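Local coordinates for protein phenolic acid decarboxylase (Sedimentibacter hydroxybenzoicus, PDB 7AE5) that catalyses the reversible, non-oxidative decarboxylation of 4-hydroxybenzoate and 3,4-dihydroxybenzoate, using prenylated FMN and manganese as cofactors, at residues D7-L12 / T298-P303; E54-Y59 / I128-R133; S62-V67 / I304-Y309; I205-N210 / S257-E262. One frame throughout, in Å; residues are numbered along the deposited sequence.

In the fold
The four contacts lie together where the N-terminal part of the chain meets the flavin-binding part. Contact 4 pairs two strands of the large antiparallel sheet; its centre is about 9 Å from that of contact 1, which ties the first helix to the segment following the next strand. Contact 3, about 12 Å from contact 4 and about 11 Å from contact 2 between centres, joins strand 304-306 to the small N-terminal sheet. E258 connects three of them, pairing with R9 and with I304 N. The T206 side chain is about 6 Å from that of V164, and the L308 side chain about 8 Å from that of T166, V164 and T166 being predicted prenylated-FMN binding residues.

Contact 1 of 4, residues D7-L12 / T298-P303; sequences DLREFL and THRTNP
R9 and R300 lie flat on one another, their guanidinium centres 4.3 Å apart and their planes within 9°, although both are positively charged. Each charge has its own carboxylate. R300 NH1 gives a nearly straight salt-bridging hydrogen bond to D7 OD2 (2.7 Å); the bond lies in the plane of the guanidinium but reaches the carboxylate from above, 52° out of its plane. The other oxygen of D7 is used differently: OD1 accepts from E10 N at 2.9 Å, so that D7 is the N-cap of helix 8-17. A short acid suits this place, since with CG between backbone N and carbonyl carbon (chi1 54°) one oxygen turns back to the first helical turn and the other faces R300.

R9 needs its full length. Its extended chain runs antiparallel to that of R300 and brings NH2 to T301 O at 2.9 Å, with the oxygen near the guanidinium plane. N302 O is equally near NH2 but badly angled, while NE forms a salt bridge with E258. R300 NH1 has a weak second acceptor in G256 O, whereas R300 NE is buried without any partner.

With D7 and E258 supplying negative charge, the two stacked cations are probably well balanced, and a helix start is tied to the exit of strand 287-299 mainly by charge and hydrogen bonding.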
loop_
_atom_site.group_PDB
_atom_site.type_symbol
_atom_site.label_atom_id
_atom_site.label_comp_id
_atom_site.label_asym_id
_atom_site.label_seq_id
_atom_site.Cartn_x
_atom_site.Cartn_y
_atom_site.Cartn_z
ATOM N N ASP C 7 -24.133 47.969 -17.064
ATOM C CA ASP C 7 -25.231 47.010 -17.040
ATOM C C ASP C 7 -24.870 45.844 -17.956
ATOM O O ASP C 7 -23.733 45.730 -18.426
ATOM C CB ASP C 7 -26.555 47.680 -17.436
ATOM C CG ASP C 7 -26.476 48.409 -18.770
ATOM O OD1 ASP C 7 -25.735 47.967 -19.671
ATOM O OD2 ASP C 7 -27.166 49.441 -18.916
ATOM N N LEU C 8 -25.850 44.975 -18.212
ATOM C CA LEU C 8 -25.627 43.829 -19.084
ATOM C C LEU C 8 -25.624 44.220 -20.556
ATOM O O LEU C 8 -24.887 43.622 -21.350
ATOM C CB LEU C 8 -26.695 42.763 -18.823
ATOM C CG LEU C 8 -26.789 41.585 -19.794
ATOM C CD1 LEU C 8 -25.726 40.546 -19.479
ATOM C CD2 LEU C 8 -28.178 40.968 -19.753
ATOM N N ARG C 9 -26.424 45.221 -20.935
ATOM C CA ARG C 9 -26.537 45.595 -22.342
ATOM C C ARG C 9 -25.221 46.136 -22.883
ATOM O O ARG C 9 -24.854 45.857 -24.030
ATOM C CB ARG C 9 -27.653 46.623 -22.520
ATOM C CG ARG C 9 -28.983 46.156 -21.976
ATOM C CD ARG C 9 -30.097 47.127 -22.302
ATOM N NE ARG C 9 -31.384 46.638 -21.823
ATOM C CZ ARG C 9 -32.559 47.084 -22.246
ATOM N NH1 ARG C 9 -32.647 48.035 -23.161
ATOM N NH2 ARG C 9 -33.672 46.563 -21.738
ATOM N N GLU C 10 -24.505 46.924 -22.078
ATOM C CA GLU C 10 -23.178 47.372 -22.486
ATOM C C GLU C 10 -22.247 46.187 -22.701
ATOM O O GLU C 10 -21.484 46.153 -23.673
ATOM C CB GLU C 10 -22.599 48.327 -21.443
ATOM C CG GLU C 10 -23.125 49.751 -21.539
ATOM C CD GLU C 10 -22.725 50.600 -20.346
ATOM O OE1 GLU C 10 -21.759 50.227 -19.647
ATOM O OE2 GLU C 10 -23.378 51.639 -20.107
ATOM N N PHE C 11 -22.308 45.195 -21.809
ATOM C CA PHE C 11 -21.472 44.009 -21.960
ATOM C C PHE C 11 -21.892 43.185 -23.170
ATOM O O PHE C 11 -21.040 42.633 -23.876
ATOM C CB PHE C 11 -21.530 43.164 -20.688
ATOM C CG PHE C 11 -20.631 41.962 -20.720
ATOM C CD1 PHE C 11 -19.264 42.107 -20.892
ATOM C CD2 PHE C 11 -21.151 40.688 -20.575
ATOM C CE1 PHE C 11 -18.434 41.005 -20.921
ATOM C CE2 PHE C 11 -20.326 39.581 -20.602
ATOM C CZ PHE C 11 -18.965 39.739 -20.775
ATOM N N LEU C 12 -23.199 43.093 -23.423
ATOM C CA LEU C 12 -23.682 42.301 -24.550
ATOM C C LEU C 12 -23.192 42.872 -25.875
ATOM O O LEU C 12 -22.776 42.123 -26.768
ATOM C CB LEU C 12 -25.208 42.236 -24.524
ATOM C CG LEU C 12 -25.848 41.242 -23.551
ATOM C CD1 LEU C 12 -27.353 41.162 -23.774
ATOM C CD2 LEU C 12 -25.208 39.867 -23.666
ATOM N N THR C 298 -39.807 45.590 -10.583
ATOM C CA THR C 298 -39.310 46.779 -11.261
ATOM C C THR C 298 -38.333 46.339 -12.342
ATOM O O THR C 298 -37.426 45.546 -12.072
ATOM C CB THR C 298 -38.625 47.743 -10.285
ATOM O OG1 THR C 298 -37.261 47.346 -10.094
ATOM C CG2 THR C 298 -39.341 47.749 -8.941
ATOM N N HIS C 299 -38.518 46.846 -13.559
ATOM C CA HIS C 299 -37.727 46.360 -14.680
ATOM C C HIS C 299 -37.514 47.465 -15.704
ATOM O O HIS C 299 -38.308 48.406 -15.806
ATOM C CB HIS C 299 -38.391 45.147 -15.343
ATOM C CG HIS C 299 -39.658 45.471 -16.073
ATOM N ND1 HIS C 299 -39.672 45.944 -17.367
ATOM C CD2 HIS C 299 -40.954 45.389 -15.689
ATOM C CE1 HIS C 299 -40.921 46.136 -17.751
ATOM N NE2 HIS C 299 -41.719 45.808 -16.751
ATOM N N ARG C 300 -36.427 47.335 -16.461
ATOM C CA ARG C 300 -36.148 48.234 -17.567
ATOM C C ARG C 300 -37.128 47.978 -18.710
ATOM O O ARG C 300 -37.827 46.964 -18.749
ATOM C CB ARG C 300 -34.710 48.052 -18.052
ATOM C CG ARG C 300 -33.676 48.025 -16.939
ATOM C CD ARG C 300 -32.272 47.835 -17.486
ATOM N NE ARG C 300 -31.988 48.741 -18.592
ATOM C CZ ARG C 300 -30.771 49.118 -18.957
ATOM N NH1 ARG C 300 -29.695 48.691 -18.319
ATOM N NH2 ARG C 300 -30.630 49.943 -19.991
ATOM N N THR C 301 -37.176 48.916 -19.651
ATOM C CA THR C 301 -38.051 48.761 -20.805
ATOM C C THR C 301 -37.487 47.707 -21.750
ATOM O O THR C 301 -36.309 47.753 -22.116
ATOM C CB THR C 301 -38.218 50.094 -21.530
ATOM O OG1 THR C 301 -38.697 51.081 -20.608
ATOM C CG2 THR C 301 -39.211 49.956 -22.675
ATOM N N ASN C 302 -38.337 46.764 -22.150
ATOM C CA ASN C 302 -37.930 45.593 -22.919
ATOM C C ASN C 302 -36.792 44.844 -22.218
ATOM O O ASN C 302 -35.691 44.732 -22.759
ATOM C CB ASN C 302 -37.531 45.980 -24.338
ATOM C CG ASN C 302 -38.733 46.222 -25.240
ATOM O OD1 ASN C 302 -38.983 45.462 -26.177
ATOM N ND2 ASN C 302 -39.480 47.285 -24.964
ATOM N N PRO C 303 -37.032 44.319 -21.015
ATOM C CA PRO C 303 -35.955 43.658 -20.274
ATOM C C PRO C 303 -35.500 42.380 -20.953
ATOM O O PRO C 303 -36.221 41.757 -21.736
ATOM C CB PRO C 303 -36.583 43.360 -18.909
ATOM C CG PRO C 303 -38.038 43.326 -19.163
ATOM C CD PRO C 303 -38.301 44.301 -20.268
#

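Contact 2 of 4, residues E54-Y59 / I128-R133; sequences EKIKGY and ILPLYR
Two tight turns meet here, where a loop of the N-terminal region faces one of the Rift-related region beside the ShdD chain: a type II beta turn from I56 to Y59 and an inverse gamma turn centred on P130, with the Y59 ring over the second. P130 CA sits 3.4 Å from the centroid of the ring and 6° off its normal, a nearly ideal CH-pi contact. Proline is well suited to the spot: its ring holds phi close to what the turn needs, and its CB adds a further touch to Y59 CD2 at 3.5 Å. The gamma turn itself is closed by a weak bond from L131 N to L129 O.

At the far end of the ring, Y59 OH donates to L131 O (2.7 Å), in the carbonyl plane and on a lone pair. A phenol is long enough to span the turn, cover it with a flat face and still reach this oxygen. R36 of the ShdD chain donates through NH1 to Y59 OH and through NH2 to L131 O, so the buried hydroxyl has a partner in each chain. On the other loop the turn is closed by Y59 N to I56 O at 3.0 Å, and G58 takes the positive phi that favours glycine in a type II turn. I56 CG2 lies at the edge of the Y59 ring, while I56 CD1 reaches P130 CB at 4.1 Å.

Around this pair, I56 rests on I34 of helix 33-43, P130 packs on V63 of strand 62-65 and on F305 of strand 304-306, and P18 of the ShdD chain lies against Y59.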
loop_
_atom_site.group_PDB
_atom_site.type_symbol
_atom_site.label_atom_id
_atom_site.label_comp_id
_atom_site.label_asym_id
_atom_site.label_seq_id
_atom_site.Cartn_x
_atom_site.Cartn_y
_atom_site.Cartn_z
ATOM N N GLU C 54 -34.138 36.647 -29.781
ATOM C CA GLU C 54 -34.994 37.820 -29.898
ATOM C C GLU C 54 -36.473 37.466 -29.802
ATOM O O GLU C 54 -37.271 38.290 -29.342
ATOM C CB GLU C 54 -34.715 38.545 -31.215
ATOM N N LYS C 55 -36.857 36.261 -30.217
ATOM C CA LYS C 55 -38.259 35.869 -30.286
ATOM C C LYS C 55 -38.429 34.480 -29.689
ATOM O O LYS C 55 -37.833 33.515 -30.177
ATOM C CB LYS C 55 -38.765 35.896 -31.731
ATOM N N ILE C 56 -39.246 34.384 -28.643
ATOM C CA ILE C 56 -39.609 33.116 -28.021
ATOM C C ILE C 56 -41.125 32.987 -28.080
ATOM O O ILE C 56 -41.844 33.917 -27.697
ATOM C CB ILE C 56 -39.099 33.022 -26.572
ATOM C CG1 ILE C 56 -37.579 33.191 -26.525
ATOM C CG2 ILE C 56 -39.496 31.692 -25.952
ATOM C CD1 ILE C 56 -37.126 34.571 -26.099
ATOM N N LYS C 57 -41.603 31.838 -28.557
ATOM C CA LYS C 57 -43.025 31.665 -28.831
ATOM C C LYS C 57 -43.854 31.824 -27.561
ATOM O O LYS C 57 -43.607 31.155 -26.554
ATOM C CB LYS C 57 -43.279 30.292 -29.454
ATOM C CG LYS C 57 -44.738 29.873 -29.424
ATOM C CD LYS C 57 -44.932 28.439 -29.884
ATOM C CE LYS C 57 -45.587 27.601 -28.794
ATOM N NZ LYS C 57 -46.411 26.491 -29.355
ATOM N N GLY C 58 -44.848 32.710 -27.621
ATOM C CA GLY C 58 -45.710 32.988 -26.495
ATOM C C GLY C 58 -45.231 34.095 -25.584
ATOM O O GLY C 58 -45.998 34.541 -24.721
ATOM N N TYR C 59 -43.997 34.556 -25.749
ATOM C CA TYR C 59 -43.419 35.575 -24.889
ATOM C C TYR C 59 -43.215 36.869 -25.664
ATOM O O TYR C 59 -43.255 36.912 -26.896
ATOM C CB TYR C 59 -42.096 35.093 -24.286
ATOM C CG TYR C 59 -42.276 34.037 -23.219
ATOM C CD1 TYR C 59 -43.022 34.295 -22.075
ATOM C CD2 TYR C 59 -41.717 32.775 -23.363
ATOM C CE1 TYR C 59 -43.194 33.328 -21.101
ATOM C CE2 TYR C 59 -41.881 31.805 -22.395
ATOM C CZ TYR C 59 -42.619 32.086 -21.266
ATOM O OH TYR C 59 -42.783 31.116 -20.305
ATOM N N ILE C 128 -42.983 39.131 -17.902
ATOM C CA ILE C 128 -41.684 39.788 -17.839
ATOM C C ILE C 128 -40.574 38.873 -18.342
ATOM O O ILE C 128 -39.742 39.278 -19.154
ATOM C CB ILE C 128 -41.383 40.280 -16.404
ATOM C CG1 ILE C 128 -42.400 41.337 -15.971
ATOM C CG2 ILE C 128 -39.963 40.825 -16.311
ATOM C CD1 ILE C 128 -42.516 42.500 -16.928
ATOM N N LEU C 129 -40.555 37.624 -17.875
ATOM C CA LEU C 129 -39.467 36.702 -18.152
ATOM C C LEU C 129 -39.925 35.588 -19.077
ATOM O O LEU C 129 -40.921 34.915 -18.782
ATOM C CB LEU C 129 -38.937 36.097 -16.847
ATOM C CG LEU C 129 -38.449 37.077 -15.780
ATOM C CD1 LEU C 129 -38.156 36.342 -14.480
ATOM C CD2 LEU C 129 -37.219 37.827 -16.262
ATOM N N PRO C 130 -39.241 35.365 -20.198
ATOM C CA PRO C 130 -39.508 34.158 -20.991
ATOM C C PRO C 130 -38.994 32.915 -20.283
ATOM O O PRO C 130 -37.872 32.460 -20.535
ATOM C CB PRO C 130 -38.759 34.419 -22.305
ATOM C CG PRO C 130 -38.488 35.896 -22.321
ATOM C CD PRO C 130 -38.331 36.292 -20.890
ATOM N N LEU C 131 -39.811 32.363 -19.390
ATOM C CA LEU C 131 -39.388 31.254 -18.547
ATOM C C LEU C 131 -39.506 29.928 -19.289
ATOM O O LEU C 131 -40.444 29.709 -20.060
ATOM C CB LEU C 131 -40.219 31.222 -17.266
ATOM C CG LEU C 131 -39.909 32.358 -16.287
ATOM C CD1 LEU C 131 -41.093 32.629 -15.372
ATOM C CD2 LEU C 131 -38.658 32.040 -15.479
ATOM N N TYR C 132 -38.548 29.039 -19.035
ATOM C CA TYR C 132 -38.432 27.782 -19.759
ATOM C C TYR C 132 -37.809 26.741 -18.838
ATOM O O TYR C 132 -37.312 27.060 -17.755
ATOM C CB TYR C 132 -37.597 27.955 -21.031
ATOM C CG TYR C 132 -36.186 28.423 -20.758
ATOM C CD1 TYR C 132 -35.911 29.764 -20.520
ATOM C CD2 TYR C 132 -35.129 27.523 -20.729
ATOM C CE1 TYR C 132 -34.623 30.194 -20.265
ATOM C CE2 TYR C 132 -33.840 27.943 -20.476
ATOM C CZ TYR C 132 -33.592 29.277 -20.244
ATOM O OH TYR C 132 -32.304 29.691 -19.993
ATOM N N ARG C 133 -37.833 25.488 -19.281
ATOM C CA ARG C 133 -37.246 24.393 -18.518
ATOM C C ARG C 133 -35.798 24.191 -18.951
ATOM O O ARG C 133 -35.525 23.935 -20.130
ATOM C CB ARG C 133 -38.044 23.103 -18.693
ATOM C CG ARG C 133 -37.780 22.099 -17.584
ATOM C CD ARG C 133 -38.444 20.757 -17.837
ATOM N NE ARG C 133 -39.899 20.845 -17.861
ATOM C CZ ARG C 133 -40.660 20.952 -16.780
ATOM N NH1 ARG C 133 -40.134 21.031 -15.568
ATOM N NH2 ARG C 133 -41.982 20.977 -16.918
#

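Contact 3 of 4, residues S62-V67 / I304-Y309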
loop_
_atom_site.group_PDB
_atom_site.type_symbol
_atom_site.label_atom_id
_atom_site.label_comp_id
_atom_site.label_asym_id
_atom_site.label_seq_id
_atom_site.Cartn_x
_atom_site.Cartn_y
_atom_site.Cartn_z
ATOM N N SER C 62 -36.924 39.120 -24.386
ATOM C CA SER C 62 -35.748 38.425 -24.894
ATOM C C SER C 62 -35.118 37.513 -23.844
ATOM O O SER C 62 -35.378 37.623 -22.643
ATOM C CB SER C 62 -34.697 39.427 -25.385
ATOM O OG SER C 62 -35.306 40.575 -25.949
ATOM N N VAL C 63 -34.266 36.608 -24.329
ATOM C CA VAL C 63 -33.475 35.704 -23.500
ATOM C C VAL C 63 -32.037 35.729 -23.999
ATOM O O VAL C 63 -31.794 35.739 -25.211
ATOM C CB VAL C 63 -34.032 34.263 -23.529
ATOM C CG1 VAL C 63 -33.000 33.263 -23.011
ATOM C CG2 VAL C 63 -35.297 34.167 -22.710
ATOM N N VAL C 64 -31.084 35.753 -23.069
ATOM C CA VAL C 64 -29.669 35.620 -23.389
ATOM C C VAL C 64 -29.055 34.594 -22.444
ATOM O O VAL C 64 -29.379 34.558 -21.251
ATOM C CB VAL C 64 -28.930 36.978 -23.316
ATOM C CG1 VAL C 64 -28.810 37.471 -21.881
ATOM C CG2 VAL C 64 -27.559 36.879 -23.976
ATOM N N THR C 65 -28.193 33.735 -22.985
ATOM C CA THR C 65 -27.607 32.647 -22.215
ATOM C C THR C 65 -26.146 32.473 -22.607
ATOM O O THR C 65 -25.693 32.979 -23.636
ATOM C CB THR C 65 -28.379 31.333 -22.418
ATOM O OG1 THR C 65 -27.983 30.382 -21.423
ATOM C CG2 THR C 65 -28.109 30.760 -23.801
ATOM N N ASN C 66 -25.415 31.741 -21.760
ATOM C CA ASN C 66 -23.978 31.504 -21.939
ATOM C C ASN C 66 -23.203 32.818 -21.979
ATOM O O ASN C 66 -22.231 32.967 -22.724
ATOM C CB ASN C 66 -23.699 30.665 -23.188
ATOM C CG ASN C 66 -22.420 29.855 -23.073
ATOM O OD1 ASN C 66 -22.166 29.221 -22.049
ATOM N ND2 ASN C 66 -21.605 29.876 -24.122
ATOM N N VAL C 67 -23.636 33.782 -21.163
ATOM C CA VAL C 67 -22.992 35.092 -21.142
ATOM C C VAL C 67 -21.567 34.981 -20.610
ATOM O O VAL C 67 -20.637 35.584 -21.160
ATOM C CB VAL C 67 -23.835 36.082 -20.319
ATOM C CG1 VAL C 67 -23.082 37.385 -20.107
ATOM C CG2 VAL C 67 -25.173 36.335 -20.998
ATOM N N ILE C 304 -34.274 41.989 -20.620
ATOM C CA ILE C 304 -33.617 40.827 -21.200
ATOM C C ILE C 304 -33.416 39.800 -20.096
ATOM O O ILE C 304 -32.731 40.072 -19.102
ATOM C CB ILE C 304 -32.280 41.204 -21.854
ATOM C CG1 ILE C 304 -32.525 42.094 -23.074
ATOM C CG2 ILE C 304 -31.518 39.956 -22.243
ATOM C CD1 ILE C 304 -31.310 42.878 -23.522
ATOM N N PHE C 305 -34.012 38.623 -20.270
ATOM C CA PHE C 305 -33.923 37.548 -19.285
ATOM C C PHE C 305 -32.561 36.881 -19.424
ATOM O O PHE C 305 -32.369 35.995 -20.260
ATOM C CB PHE C 305 -35.057 36.547 -19.484
ATOM C CG PHE C 305 -35.064 35.415 -18.487
ATOM C CD1 PHE C 305 -34.498 35.569 -17.230
ATOM C CD2 PHE C 305 -35.647 34.197 -18.807
ATOM C CE1 PHE C 305 -34.508 34.530 -16.316
ATOM C CE2 PHE C 305 -35.661 33.155 -17.894
ATOM C CZ PHE C 305 -35.091 33.323 -16.648
ATOM N N GLU C 306 -31.609 37.307 -18.597
ATOM C CA GLU C 306 -30.279 36.708 -18.583
ATOM C C GLU C 306 -30.324 35.452 -17.722
ATOM O O GLU C 306 -30.376 35.534 -16.491
ATOM C CB GLU C 306 -29.243 37.699 -18.059
ATOM C CG GLU C 306 -27.813 37.172 -18.115
ATOM C CD GLU C 306 -26.892 37.838 -17.109
ATOM O OE1 GLU C 306 -27.366 38.701 -16.342
ATOM O OE2 GLU C 306 -25.689 37.501 -17.089
ATOM N N ASN C 307 -30.314 34.290 -18.369
ATOM C CA ASN C 307 -30.401 33.014 -17.680
ATOM C C ASN C 307 -29.213 32.145 -18.062
ATOM O O ASN C 307 -28.512 32.406 -19.042
ATOM C CB ASN C 307 -31.714 32.292 -18.003
ATOM C CG ASN C 307 -32.273 31.545 -16.809
ATOM O OD1 ASN C 307 -32.065 31.939 -15.661
ATOM N ND2 ASN C 307 -32.998 30.464 -17.075
ATOM N N LEU C 308 -29.001 31.095 -17.272
ATOM C CA LEU C 308 -27.822 30.251 -17.386
ATOM C C LEU C 308 -28.232 28.800 -17.582
ATOM O O LEU C 308 -29.153 28.311 -16.921
ATOM C CB LEU C 308 -26.933 30.392 -16.133
ATOM C CG LEU C 308 -25.846 29.366 -15.784
ATOM C CD1 LEU C 308 -24.760 30.047 -14.976
ATOM C CD2 LEU C 308 -26.395 28.183 -14.986
ATOM N N TYR C 309 -27.544 28.115 -18.489
ATOM C CA TYR C 309 -27.651 26.669 -18.601
ATOM C C TYR C 309 -26.497 26.007 -17.859
ATOM O O TYR C 309 -25.348 26.449 -17.955
ATOM C CB TYR C 309 -27.645 26.200 -20.059
ATOM C CG TYR C 309 -27.601 24.689 -20.168
ATOM C CD1 TYR C 309 -28.744 23.926 -19.961
ATOM C CD2 TYR C 309 -26.411 24.024 -20.442
ATOM C CE1 TYR C 309 -28.708 22.548 -20.043
ATOM C CE2 TYR C 309 -26.365 22.646 -20.523
ATOM C CZ TYR C 309 -27.519 21.913 -20.323
ATOM O OH TYR C 309 -27.486 20.538 -20.401
HETATM O O HOH W 1 -25.599 29.368 -20.125
HETATM O O HOH W 2 -25.817 33.561 -19.128
#
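Backbone hydrogen bonds join strands 62-65 and 304-306, which run parallel and cross at -27°. F305 N donates to S62 O (2.9 Å), V64 N to F305 O (3.1 Å) and, just past the second strand's core, N307 N to V64 O (3.0 Å). Weaker CA-H...O contacts, from V63 CA to F305 O and from E306 CA to V64 O, fill in between them.

Apolar contacts divide between the two faces. Beside S62, V64 and I304 touch through CG1 and CG2 at 3.7 Å; with V64 CG1 held between backbone N and carbonyl carbon (chi1 70°), that methyl leans toward the neighbouring strand. The beta-branched residues suit the extended backbone, and L8 and L12 of helix 8-17 cover V64. On the face of V63 and F305 the two side chains run alongside each other, V63 CG2 meeting F305 CD2 at 3.9 Å.

In the fold, this pairing makes 304-306 the outermost strand, within the chain, of a four-stranded mixed sheet with 21-24, 50-53 and 62-65. Residues of the Rift-related region thus extend the N-terminal beta-sheet.

Polar groups take over where the strands end. E306 CG and OE2 border V67, and the buried carboxylate is answered by K145 and by N209 N. One water links T65 OG1 (2.9 Å) to Y309 N, from which it accepts (2.8 Å); another accepts from V67 N (3.0 Å). The N307 amide is engaged away from strand 62-65, OD1 accepting from S144 N and ND2 donating to Y142 O.

Contact 4 of 4, residues I205-N210 / S257-E262; sequences ITIGNN and SEVVLE
Strands 205-207 and 259-262 run antiparallel at 167°, with I205 and L261 as a hydrogen-bonded pair (I205 N to L261 O 2.7 Å, L261 N to I205 O 2.6 Å), then T206 opposite V260 as a non-hydrogen-bonded pair. I207 N donates to V259 O at 2.8 Å, and V259 N returns the bond to I207 O. An extra residue on the second strand, E258 beside V259, lies opposite I207 and makes a classic beta bulge; E258 N donates to G208 O at 2.9 Å. Glycine fits G208, where phi is positive and E258 CG leaves no room for a side chain.

Branched aliphatic residues fill one face: I205 and L261 touch through their CB atoms, and I207 CD1 meets L261 CD1 at 4.0 Å. Beyond the bulge, S257 OG is hydrogen-bonded to N209 OD1 (2.6 Å), with P254 O competing for the same proton, while N209 ND2 donates to T206 OG1 (3.1 Å). T206, close to the predicted flavin-binding V164, also bonds through OG1 to S147 O.

In this large antiparallel sheet of the Rift-related region, strand 287-299 lies alongside 259-265, with I294 and I297 against L261, while strand 147-150 flanks 201-207 and N210 caps helix 211-217.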
loop_
_atom_site.group_PDB
_atom_site.type_symbol
_atom_site.label_atom_id
_atom_site.label_comp_id
_atom_site.label_asym_id
_atom_site.label_seq_id
_atom_site.Cartn_x
_atom_site.Cartn_y
_atom_site.Cartn_z
ATOM N N ILE C 205 -34.493 40.099 -5.727
ATOM C CA ILE C 205 -33.961 39.166 -6.715
ATOM C C ILE C 205 -33.720 39.951 -7.997
ATOM O O ILE C 205 -34.675 40.366 -8.665
ATOM C CB ILE C 205 -34.911 37.986 -6.959
ATOM C CG1 ILE C 205 -35.156 37.218 -5.660
ATOM C CG2 ILE C 205 -34.354 37.057 -8.020
ATOM C CD1 ILE C 205 -36.340 36.283 -5.726
ATOM N N THR C 206 -32.452 40.159 -8.340
ATOM C CA THR C 206 -32.082 40.930 -9.519
ATOM C C THR C 206 -31.646 40.003 -10.646
ATOM O O THR C 206 -30.886 39.053 -10.427
ATOM C CB THR C 206 -30.964 41.926 -9.200
ATOM O OG1 THR C 206 -29.736 41.220 -8.987
ATOM C CG2 THR C 206 -31.311 42.730 -7.953
ATOM N N ILE C 207 -32.132 40.288 -11.853
ATOM C CA ILE C 207 -31.877 39.477 -13.037
ATOM C C ILE C 207 -31.341 40.382 -14.136
ATOM O O ILE C 207 -31.842 41.496 -14.334
ATOM C CB ILE C 207 -33.155 38.746 -13.504
ATOM C CG1 ILE C 207 -33.741 37.912 -12.361
ATOM C CG2 ILE C 207 -32.866 37.870 -14.714
ATOM C CD1 ILE C 207 -35.178 37.494 -12.580
ATOM N N GLY C 208 -30.322 39.907 -14.850
ATOM C CA GLY C 208 -29.717 40.687 -15.913
ATOM C C GLY C 208 -28.831 41.794 -15.381
ATOM O O GLY C 208 -29.278 42.933 -15.227
ATOM N N ASN C 209 -27.568 41.476 -15.106
ATOM C CA ASN C 209 -26.687 42.387 -14.395
ATOM C C ASN C 209 -25.358 42.544 -15.120
ATOM O O ASN C 209 -25.006 41.764 -16.010
ATOM C CB ASN C 209 -26.419 41.900 -12.963
ATOM C CG ASN C 209 -27.627 42.039 -12.063
ATOM O OD1 ASN C 209 -28.094 43.147 -11.798
ATOM N ND2 ASN C 209 -28.137 40.913 -11.578
ATOM N N ASN C 210 -24.636 43.590 -14.720
ATOM C CA ASN C 210 -23.210 43.773 -14.952
ATOM C C ASN C 210 -22.520 42.445 -14.655
ATOM O O ASN C 210 -22.748 41.860 -13.588
ATOM C CB ASN C 210 -22.702 44.912 -14.057
ATOM C CG ASN C 210 -21.191 45.107 -14.106
ATOM O OD1 ASN C 210 -20.466 44.415 -14.816
ATOM N ND2 ASN C 210 -20.713 46.072 -13.330
ATOM N N SER C 257 -29.975 46.725 -13.334
ATOM C CA SER C 257 -30.552 45.404 -13.543
ATOM C C SER C 257 -31.715 45.461 -14.518
ATOM O O SER C 257 -32.514 46.403 -14.516
ATOM C CB SER C 257 -31.030 44.805 -12.225
ATOM O OG SER C 257 -30.010 44.861 -11.254
ATOM N N GLU C 258 -31.815 44.424 -15.346
ATOM C CA GLU C 258 -32.931 44.339 -16.275
ATOM C C GLU C 258 -34.242 44.115 -15.536
ATOM O O GLU C 258 -35.270 44.694 -15.901
ATOM C CB GLU C 258 -32.679 43.227 -17.286
ATOM C CG GLU C 258 -31.452 43.460 -18.150
ATOM C CD GLU C 258 -31.785 44.155 -19.451
ATOM O OE1 GLU C 258 -32.978 44.427 -19.695
ATOM O OE2 GLU C 258 -30.855 44.423 -20.236
ATOM N N VAL C 259 -34.227 43.279 -14.498
ATOM C CA VAL C 259 -35.419 42.947 -13.723
ATOM C C VAL C 259 -35.038 42.903 -12.249
ATOM O O VAL C 259 -33.966 42.404 -11.890
ATOM C CB VAL C 259 -36.034 41.599 -14.167
ATOM C CG1 VAL C 259 -37.265 41.267 -13.342
ATOM C CG2 VAL C 259 -36.383 41.614 -15.649
ATOM N N VAL C 260 -35.910 43.435 -11.395
ATOM C CA VAL C 260 -35.750 43.356 -9.947
ATOM C C VAL C 260 -37.030 42.781 -9.359
ATOM O O VAL C 260 -38.124 43.286 -9.631
ATOM C CB VAL C 260 -35.437 44.729 -9.319
ATOM C CG1 VAL C 260 -35.281 44.596 -7.812
ATOM C CG2 VAL C 260 -34.180 45.325 -9.936
ATOM N N LEU C 261 -36.894 41.727 -8.561
ATOM C CA LEU C 261 -38.027 41.058 -7.927
ATOM C C LEU C 261 -37.960 41.331 -6.429
ATOM O O LEU C 261 -37.169 40.713 -5.711
ATOM C CB LEU C 261 -38.011 39.559 -8.215
ATOM C CG LEU C 261 -37.906 39.129 -9.677
ATOM C CD1 LEU C 261 -38.080 37.626 -9.801
ATOM C CD2 LEU C 261 -38.941 39.854 -10.512
ATOM N N GLU C 262 -38.791 42.256 -5.960
ATOM C CA GLU C 262 -38.867 42.567 -4.541
ATOM C C GLU C 262 -39.948 41.714 -3.892
ATOM O O GLU C 262 -41.086 41.670 -4.370
ATOM C CB GLU C 262 -39.150 44.054 -4.328
ATOM C CG GLU C 262 -38.115 44.962 -4.970
ATOM C CD GLU C 262 -38.410 46.433 -4.756
ATOM O OE1 GLU C 262 -39.170 46.759 -3.819
ATOM O OE2 GLU C 262 -37.877 47.262 -5.523
#